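Local coordinates for GTPase subunit of restriction endonuclease (Thermococcus gammatolerans, PDB 6P0F), which probably recognises modified DNA through its N-terminal YTH-like domain, as the targeting part of a McrBC-type restriction system, at residues I65-G76 with E89-T100; D15-T23 with F114-R122. All blocks are in the same frame, centred on the assembly; numbering follows the deposited sequence.

Overall arrangement
Both contacts belong to the single N-terminal domain, whose fold is of the YTH type, with helices packed round a curved mixed sheet. Contact 1 pairs two strands of that sheet, 70-76 and 91-102, near the centre of the chain. Contact 2 joins helix 15-26 to the loop between strands 91-102 and 123-127. Their centres lie about 15 Å apart. In sequence, both segments of contact 1 fall between the two segments of contact 2. Helix 15-26 links the two: Phe20 packs on Phe73, Val75 and Tyr93, and Tyr17 on Val75, while Asn19 and Thr23 hold the loop. The helix thus bridges the sheet and the loop.

Contact 1 of 2, residues I65-G76 with E89-T100; sequences IDKGDMVLFYVG and ETAVYLGIICET
The carbonyl O of Asp69 receives the N-H of Ile97 at 2.9 Å, almost in line with the carbonyl bond, and the CA-H of Ile96 makes a weaker contact with the same oxygen. This opens an antiparallel strand pair, 70-76 with 91-97, within the mixed sheet of the YTH-type domain. Hydrogen-bonded pairs Val71-Gly95, Phe73-Tyr93 and Val75-Ala91 alternate with non-hydrogen-bonded pairs. Strand 5-11 takes the other edge of 70-76.

Next to the pair, a type II turn from Asp66 to Asp69 gives the N-H of Gly68 to Ile97 O at 2.8 Å. Asp69 OD2 accepts Asp66 N from above its carboxylate plane and also bonds Gln4, which ties the turn down. A water joins Lys67 N to Thr100 OG1. Close by, Cys98 is joined to Cys45 by a disulfide, and Cys98 and Glu99 form a classic beta bulge against strand 123-127.

On one face, Leu72 CD2 sits 3.8 Å from both Val92 CG1 and Leu94 CD1. Selenomethionine Met70 bends at chi3 (42°) and brings CE to 3.8 Å from Leu94 CD1. Leu170 and Leu174 of helix 160-174 cover this end. Tyr74 lies alongside Val92, and its hydroxyl bonds Asn142.

The other face carries Val71, Phe73, Val75 and Tyr93. Val71 CG1 lies over the centre of the Phe73 ring, 3.7 Å above its plane. Ile97 CD1 is 4.0 Å from Val71 CG2 and presses on Ile65 CG2 at 3.2 Å, tighter than usual for two carbons.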
# COMPACT_ATOMS: atom_id res chain seq x y z
N ILE A 65 -1.58 5.82 -10.13
CA ILE A 65 -1.43 4.46 -9.65
C ILE A 65 -2.35 3.57 -10.48
O ILE A 65 -3.56 3.83 -10.56
CB ILE A 65 -1.77 4.35 -8.16
CG1 ILE A 65 -0.85 5.24 -7.34
CG2 ILE A 65 -1.69 2.90 -7.69
CD1 ILE A 65 -1.23 5.29 -5.89
N ASP A 66 -1.78 2.54 -11.09
CA ASP A 66 -2.48 1.66 -12.01
C ASP A 66 -2.51 0.23 -11.51
O ASP A 66 -1.59 -0.21 -10.81
CB ASP A 66 -1.79 1.66 -13.39
CG ASP A 66 -1.75 3.04 -14.05
OD1 ASP A 66 -2.77 3.76 -13.99
OD2 ASP A 66 -0.70 3.40 -14.63
N LYS A 67 -3.50 -0.55 -11.93
CA LYS A 67 -3.42 -1.97 -11.66
C LYS A 67 -2.17 -2.56 -12.32
O LYS A 67 -1.68 -2.08 -13.35
CB LYS A 67 -4.69 -2.69 -12.09
CG LYS A 67 -5.04 -2.55 -13.52
CD LYS A 67 -6.35 -3.32 -13.82
CE LYS A 67 -6.63 -3.17 -15.30
NZ LYS A 67 -7.83 -3.91 -15.69
N GLY A 68 -1.57 -3.52 -11.62
CA GLY A 68 -0.30 -4.08 -12.02
C GLY A 68 0.91 -3.42 -11.39
O GLY A 68 2.00 -4.01 -11.40
N ASP A 69 0.74 -2.21 -10.86
CA ASP A 69 1.80 -1.52 -10.14
C ASP A 69 2.07 -2.22 -8.81
O ASP A 69 1.21 -2.92 -8.25
CB ASP A 69 1.43 -0.06 -9.93
CG ASP A 69 1.48 0.76 -11.22
OD1 ASP A 69 1.99 0.22 -12.25
OD2 ASP A 69 1.03 1.93 -11.17
N MSE A 70 3.27 -2.02 -8.30
CA MSE A 70 3.74 -2.68 -7.09
C MSE A 70 3.87 -1.63 -5.99
O MSE A 70 4.26 -0.49 -6.24
CB MSE A 70 5.06 -3.38 -7.36
CG MSE A 70 4.82 -4.60 -8.17
SE MSE A 70 6.50 -5.20 -8.86
CE MSE A 70 7.60 -4.94 -7.32
N VAL A 71 3.57 -2.04 -4.75
CA VAL A 71 3.63 -1.15 -3.59
C VAL A 71 4.49 -1.81 -2.52
O VAL A 71 4.22 -2.95 -2.11
CB VAL A 71 2.23 -0.83 -3.05
CG1 VAL A 71 2.39 0.02 -1.79
CG2 VAL A 71 1.36 -0.12 -4.08
N LEU A 72 5.51 -1.09 -2.06
CA LEU A 72 6.25 -1.44 -0.85
C LEU A 72 5.64 -0.62 0.28
O LEU A 72 5.70 0.61 0.26
CB LEU A 72 7.73 -1.12 -0.97
CG LEU A 72 8.50 -2.07 -1.90
CD1 LEU A 72 9.78 -1.36 -2.32
CD2 LEU A 72 8.77 -3.41 -1.28
N PHE A 73 4.98 -1.29 1.22
CA PHE A 73 4.51 -0.63 2.44
C PHE A 73 5.65 -0.70 3.45
O PHE A 73 6.04 -1.79 3.89
CB PHE A 73 3.27 -1.33 2.99
CG PHE A 73 2.04 -1.13 2.20
CD1 PHE A 73 1.29 0.03 2.27
CD2 PHE A 73 1.59 -2.15 1.38
CE1 PHE A 73 0.12 0.17 1.54
CE2 PHE A 73 0.41 -2.01 0.64
CZ PHE A 73 -0.32 -0.86 0.73
N TYR A 74 6.21 0.46 3.80
CA TYR A 74 7.18 0.57 4.87
C TYR A 74 6.41 0.80 6.17
O TYR A 74 5.54 1.65 6.20
CB TYR A 74 8.09 1.76 4.61
CG TYR A 74 9.19 1.62 3.59
CD1 TYR A 74 9.23 0.57 2.69
CD2 TYR A 74 10.20 2.57 3.54
CE1 TYR A 74 10.25 0.46 1.76
CE2 TYR A 74 11.24 2.47 2.62
CZ TYR A 74 11.25 1.43 1.73
OH TYR A 74 12.28 1.33 0.82
N VAL A 75 6.73 0.04 7.22
CA VAL A 75 6.00 0.14 8.49
C VAL A 75 7.01 0.43 9.59
O VAL A 75 7.94 -0.36 9.82
CB VAL A 75 5.21 -1.14 8.78
CG1 VAL A 75 4.45 -1.00 10.11
CG2 VAL A 75 4.26 -1.46 7.62
N GLY A 76 6.82 1.53 10.31
CA GLY A 76 7.77 1.90 11.35
C GLY A 76 7.33 3.19 12.01
O GLY A 76 6.33 3.79 11.63
N GLU A 89 11.19 -1.07 15.85
CA GLU A 89 10.88 -2.14 14.91
C GLU A 89 10.43 -1.55 13.59
O GLU A 89 9.72 -0.53 13.55
CB GLU A 89 9.77 -3.04 15.49
CG GLU A 89 9.46 -4.28 14.63
CD GLU A 89 9.21 -5.57 15.43
OE1 GLU A 89 8.45 -6.44 14.94
OE2 GLU A 89 9.77 -5.71 16.55
N THR A 90 10.84 -2.19 12.49
CA THR A 90 10.33 -1.83 11.17
C THR A 90 9.95 -3.10 10.42
O THR A 90 10.40 -4.20 10.73
CB THR A 90 11.33 -1.04 10.32
OG1 THR A 90 12.43 -1.87 9.95
CG2 THR A 90 11.84 0.20 11.07
N ALA A 91 9.10 -2.92 9.40
CA ALA A 91 8.74 -4.03 8.53
C ALA A 91 8.45 -3.48 7.14
O ALA A 91 8.18 -2.29 6.96
CB ALA A 91 7.55 -4.80 9.06
N VAL A 92 8.53 -4.35 6.14
CA VAL A 92 8.21 -3.98 4.77
C VAL A 92 7.29 -5.05 4.20
O VAL A 92 7.56 -6.25 4.36
CB VAL A 92 9.47 -3.84 3.89
CG1 VAL A 92 9.08 -3.41 2.50
CG2 VAL A 92 10.43 -2.82 4.53
N TYR A 93 6.24 -4.62 3.52
CA TYR A 93 5.33 -5.52 2.83
C TYR A 93 5.33 -5.19 1.34
O TYR A 93 5.42 -4.02 0.97
CB TYR A 93 3.89 -5.39 3.39
CG TYR A 93 3.77 -5.79 4.85
CD1 TYR A 93 4.22 -4.95 5.85
CD2 TYR A 93 3.18 -7.01 5.22
CE1 TYR A 93 4.11 -5.32 7.21
CE2 TYR A 93 3.09 -7.39 6.54
CZ TYR A 93 3.53 -6.53 7.53
OH TYR A 93 3.40 -6.92 8.85
N LEU A 94 5.20 -6.21 0.49
CA LEU A 94 5.17 -6.02 -0.96
C LEU A 94 3.84 -6.52 -1.50
O LEU A 94 3.49 -7.68 -1.32
CB LEU A 94 6.32 -6.78 -1.62
CG LEU A 94 6.32 -6.74 -3.15
CD1 LEU A 94 6.55 -5.33 -3.68
CD2 LEU A 94 7.40 -7.66 -3.70
N GLY A 95 3.11 -5.64 -2.17
CA GLY A 95 1.89 -6.01 -2.85
C GLY A 95 1.90 -5.65 -4.31
O GLY A 95 2.69 -4.79 -4.73
N ILE A 96 1.05 -6.30 -5.10
CA ILE A 96 0.81 -5.91 -6.49
C ILE A 96 -0.68 -5.62 -6.64
O ILE A 96 -1.52 -6.36 -6.12
CB ILE A 96 1.31 -7.00 -7.48
CG1 ILE A 96 1.15 -6.47 -8.90
CG2 ILE A 96 0.65 -8.31 -7.25
CD1 ILE A 96 2.02 -7.23 -9.93
N ILE A 97 -0.99 -4.50 -7.30
CA ILE A 97 -2.36 -3.99 -7.33
C ILE A 97 -3.19 -4.76 -8.35
O ILE A 97 -2.82 -4.88 -9.53
CB ILE A 97 -2.39 -2.48 -7.63
CG1 ILE A 97 -1.64 -1.69 -6.53
CG2 ILE A 97 -3.84 -2.00 -7.75
CD1 ILE A 97 -1.57 -0.19 -6.77
N CYS A 98 -4.30 -5.32 -7.88
CA CYS A 98 -5.23 -6.02 -8.76
C CYS A 98 -6.17 -5.06 -9.47
O CYS A 98 -6.51 -5.26 -10.65
CB CYS A 98 -6.02 -7.01 -7.90
SG CYS A 98 -7.21 -8.03 -8.79
N GLU A 99 -6.65 -4.04 -8.77
CA GLU A 99 -7.61 -3.09 -9.30
C GLU A 99 -7.50 -1.79 -8.51
O GLU A 99 -7.11 -1.79 -7.34
CB GLU A 99 -9.05 -3.58 -9.19
CG GLU A 99 -9.65 -4.11 -10.48
CD GLU A 99 -9.77 -3.04 -11.55
OE1 GLU A 99 -9.23 -1.93 -11.40
OE2 GLU A 99 -10.38 -3.33 -12.59
N THR A 100 -7.90 -0.71 -9.14
CA THR A 100 -8.05 0.57 -8.46
C THR A 100 -9.48 1.02 -8.65
O THR A 100 -10.11 0.76 -9.68
CB THR A 100 -7.09 1.64 -8.98
OG1 THR A 100 -7.37 1.92 -10.36
CG2 THR A 100 -5.64 1.21 -8.83
O HOH W 1 -5.78 0.90 -12.91

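Contact 2 of 2, residues D15-T23 with F114-R122; sequences DEYENFEET and FWRKGENFR
Asn19 grips the backbone of Arg116 with both ends of its amide. This is helix-to-loop packing in the YTH-type domain: helix 15-26 meets the loop before strand 123-127. A type II turn from Trp115 to Gly118 shapes that loop. OD1 of Asn19 accepts the N-H of Arg116 at 2.9 Å, and ND2 donates to Arg116 O at 3.0 Å. The two bonds differ in shape. The ND2 bond is fairly straight, 166° at the hydrogen, and its acceptor lies close to the amide plane. The bond to OD1 is more bent, with the donor tilted from the carbonyl plane. Asn19 CG, anti to its own carbonyl carbon (chi1 -70°), carries both amide ends to the Arg116 backbone.

The tight part lies round Asn19, Thr23 and Trp115, all buried. Asn19 CB comes to 3.3 Å from Trp115 CD1. The amide and indole planes are 34° apart. Trp115 NE1 donates in its ring plane to Thr23 OG1 at 3.0 Å. It also makes a weak bond to Asn19 O. Thr23 OG1 has a second partner, Phe52 O, and the Phe52 ring meets the indole. Thr23 CG2 packs against Phe114 CB.

On the looser side Asp15 and Arg116 are exposed. Arg116 reaches across Asp15, whose OD1 is 3.5 Å from Arg116 NE. OD1 sits off the plane of the guanidinium, and the attraction is one of charge without a directed hydrogen bond. Glu18 adds carbon contact: its CG covers one face of the guanidinium, off-centre. Between the two parts, a water donates to both Asn19 OD1 and Phe114 O, at 3.0 Å each.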
# COMPACT_ATOMS: atom_id res chain seq x y z
N ASP A 15 -3.33 6.32 13.78
CA ASP A 15 -4.55 5.79 13.19
C ASP A 15 -4.26 5.14 11.84
O ASP A 15 -4.97 4.20 11.43
CB ASP A 15 -5.58 6.91 13.03
CG ASP A 15 -6.17 7.37 14.36
OD1 ASP A 15 -5.95 6.71 15.40
OD2 ASP A 15 -6.88 8.39 14.35
N GLU A 16 -3.26 5.64 11.13
CA GLU A 16 -2.85 5.05 9.85
C GLU A 16 -2.50 3.57 10.01
O GLU A 16 -2.90 2.73 9.17
CB GLU A 16 -1.67 5.83 9.28
CG GLU A 16 -1.26 5.43 7.92
CD GLU A 16 -0.27 6.42 7.32
OE1 GLU A 16 0.79 6.71 7.96
OE2 GLU A 16 -0.56 6.91 6.20
N TYR A 17 -1.74 3.24 11.05
CA TYR A 17 -1.40 1.84 11.25
C TYR A 17 -2.65 1.04 11.60
O TYR A 17 -2.81 -0.08 11.14
CB TYR A 17 -0.36 1.62 12.35
CG TYR A 17 0.02 0.16 12.45
CD1 TYR A 17 0.94 -0.41 11.57
CD2 TYR A 17 -0.59 -0.69 13.38
CE1 TYR A 17 1.28 -1.74 11.64
CE2 TYR A 17 -0.25 -2.04 13.44
CZ TYR A 17 0.68 -2.56 12.56
OH TYR A 17 1.04 -3.89 12.58
N GLU A 18 -3.52 1.59 12.44
CA GLU A 18 -4.77 0.89 12.75
C GLU A 18 -5.55 0.58 11.48
O GLU A 18 -6.06 -0.54 11.30
CB GLU A 18 -5.62 1.73 13.71
CG GLU A 18 -4.90 2.01 15.03
CD GLU A 18 -4.63 0.74 15.81
OE1 GLU A 18 -3.46 0.31 15.87
OE2 GLU A 18 -5.58 0.14 16.34
N ASN A 19 -5.64 1.55 10.57
CA ASN A 19 -6.37 1.33 9.32
C ASN A 19 -5.68 0.28 8.46
O ASN A 19 -6.33 -0.57 7.85
CB ASN A 19 -6.47 2.65 8.56
CG ASN A 19 -7.41 3.65 9.23
OD1 ASN A 19 -8.07 3.32 10.20
ND2 ASN A 19 -7.46 4.86 8.72
N PHE A 20 -4.35 0.33 8.40
CA PHE A 20 -3.55 -0.64 7.64
C PHE A 20 -3.70 -2.05 8.19
O PHE A 20 -3.84 -3.02 7.43
CB PHE A 20 -2.10 -0.18 7.70
CG PHE A 20 -1.13 -1.03 6.97
CD1 PHE A 20 -1.06 -0.98 5.59
CD2 PHE A 20 -0.24 -1.87 7.65
CE1 PHE A 20 -0.11 -1.76 4.90
CE2 PHE A 20 0.70 -2.62 6.97
CZ PHE A 20 0.75 -2.56 5.60
N GLU A 21 -3.65 -2.19 9.51
CA GLU A 21 -3.88 -3.49 10.11
C GLU A 21 -5.25 -4.03 9.73
O GLU A 21 -5.39 -5.22 9.44
CB GLU A 21 -3.73 -3.36 11.63
CG GLU A 21 -3.91 -4.66 12.39
CD GLU A 21 -3.67 -4.48 13.89
OE1 GLU A 21 -4.33 -3.59 14.47
OE2 GLU A 21 -2.81 -5.17 14.46
N GLU A 22 -6.25 -3.16 9.68
CA GLU A 22 -7.60 -3.61 9.42
C GLU A 22 -7.75 -4.17 8.01
O GLU A 22 -8.32 -5.25 7.82
CB GLU A 22 -8.60 -2.49 9.65
CG GLU A 22 -10.02 -2.92 9.40
CD GLU A 22 -10.59 -3.77 10.56
OE1 GLU A 22 -11.40 -4.67 10.28
OE2 GLU A 22 -10.24 -3.48 11.74
N THR A 23 -7.30 -3.44 6.99
CA THR A 23 -7.64 -3.81 5.64
C THR A 23 -6.50 -4.35 4.80
O THR A 23 -6.79 -4.88 3.73
CB THR A 23 -8.28 -2.64 4.87
OG1 THR A 23 -7.39 -1.53 4.82
CG2 THR A 23 -9.59 -2.21 5.56
N PHE A 114 -14.55 0.80 8.19
CA PHE A 114 -13.26 0.13 8.26
C PHE A 114 -12.13 0.98 8.81
O PHE A 114 -11.20 0.45 9.44
CB PHE A 114 -12.81 -0.31 6.86
CG PHE A 114 -13.83 -1.05 6.12
CD1 PHE A 114 -14.17 -2.32 6.49
CD2 PHE A 114 -14.47 -0.46 5.04
CE1 PHE A 114 -15.12 -3.01 5.81
CE2 PHE A 114 -15.41 -1.14 4.35
CZ PHE A 114 -15.76 -2.42 4.73
N TRP A 115 -12.16 2.28 8.54
CA TRP A 115 -11.04 3.16 8.75
C TRP A 115 -11.43 4.34 9.62
O TRP A 115 -12.50 4.93 9.43
CB TRP A 115 -10.57 3.67 7.42
CG TRP A 115 -9.87 2.68 6.57
CD1 TRP A 115 -9.19 1.58 6.97
CD2 TRP A 115 -9.75 2.74 5.15
NE1 TRP A 115 -8.61 0.95 5.88
CE2 TRP A 115 -8.98 1.63 4.75
CE3 TRP A 115 -10.25 3.60 4.17
CZ2 TRP A 115 -8.68 1.37 3.43
CZ3 TRP A 115 -9.93 3.35 2.85
CH2 TRP A 115 -9.16 2.25 2.50
N ARG A 116 -10.55 4.69 10.55
CA ARG A 116 -10.65 5.98 11.21
C ARG A 116 -10.44 7.06 10.17
O ARG A 116 -9.42 7.06 9.46
CB ARG A 116 -9.60 6.10 12.30
CG ARG A 116 -9.82 5.18 13.49
CD ARG A 116 -8.66 5.39 14.45
NE ARG A 116 -8.73 4.65 15.71
CZ ARG A 116 -8.70 3.32 15.81
NH1 ARG A 116 -8.64 2.56 14.73
NH2 ARG A 116 -8.75 2.76 17.01
N LYS A 117 -11.39 7.98 10.05
CA LYS A 117 -11.27 9.02 9.05
C LYS A 117 -11.37 8.45 7.65
O LYS A 117 -10.87 9.06 6.69
CB LYS A 117 -9.94 9.75 9.17
CG LYS A 117 -9.69 10.49 10.45
CD LYS A 117 -10.16 11.92 10.29
CE LYS A 117 -9.00 12.86 9.96
NZ LYS A 117 -8.17 13.22 11.16
N GLY A 118 -12.03 7.31 7.50
CA GLY A 118 -11.97 6.58 6.25
C GLY A 118 -12.45 7.39 5.07
O GLY A 118 -11.96 7.23 3.94
N GLU A 119 -13.41 8.29 5.31
CA GLU A 119 -14.06 9.01 4.24
C GLU A 119 -13.08 9.88 3.48
O GLU A 119 -13.36 10.23 2.33
CB GLU A 119 -15.19 9.87 4.80
CG GLU A 119 -14.75 10.82 5.88
CD GLU A 119 -15.95 11.49 6.53
OE1 GLU A 119 -17.06 10.94 6.38
OE2 GLU A 119 -15.78 12.55 7.17
N ASN A 120 -11.92 10.18 4.07
CA ASN A 120 -10.90 10.95 3.38
C ASN A 120 -10.18 10.15 2.29
O ASN A 120 -9.65 10.74 1.33
CB ASN A 120 -9.84 11.45 4.37
CG ASN A 120 -10.37 12.50 5.34
OD1 ASN A 120 -11.47 13.03 5.16
ND2 ASN A 120 -9.58 12.80 6.37
N PHE A 121 -10.13 8.83 2.42
CA PHE A 121 -9.18 8.01 1.66
C PHE A 121 -9.88 7.27 0.52
O PHE A 121 -9.87 6.03 0.42
CB PHE A 121 -8.48 7.03 2.60
CG PHE A 121 -7.86 7.69 3.80
CD1 PHE A 121 -6.78 8.52 3.65
CD2 PHE A 121 -8.38 7.50 5.07
CE1 PHE A 121 -6.20 9.14 4.75
CE2 PHE A 121 -7.82 8.12 6.17
CZ PHE A 121 -6.72 8.93 6.01
N ARG A 122 -10.44 8.05 -0.39
CA ARG A 122 -11.39 7.52 -1.36
C ARG A 122 -10.75 6.94 -2.62
O ARG A 122 -11.46 6.33 -3.42
CB ARG A 122 -12.40 8.60 -1.74
CG ARG A 122 -11.81 9.74 -2.57
CD ARG A 122 -12.81 10.90 -2.68
NE ARG A 122 -12.29 11.95 -3.56
CZ ARG A 122 -12.39 11.95 -4.89
NH1 ARG A 122 -13.00 10.95 -5.51
NH2 ARG A 122 -11.89 12.95 -5.60
O HOH W 2 -9.41 1.10 11.70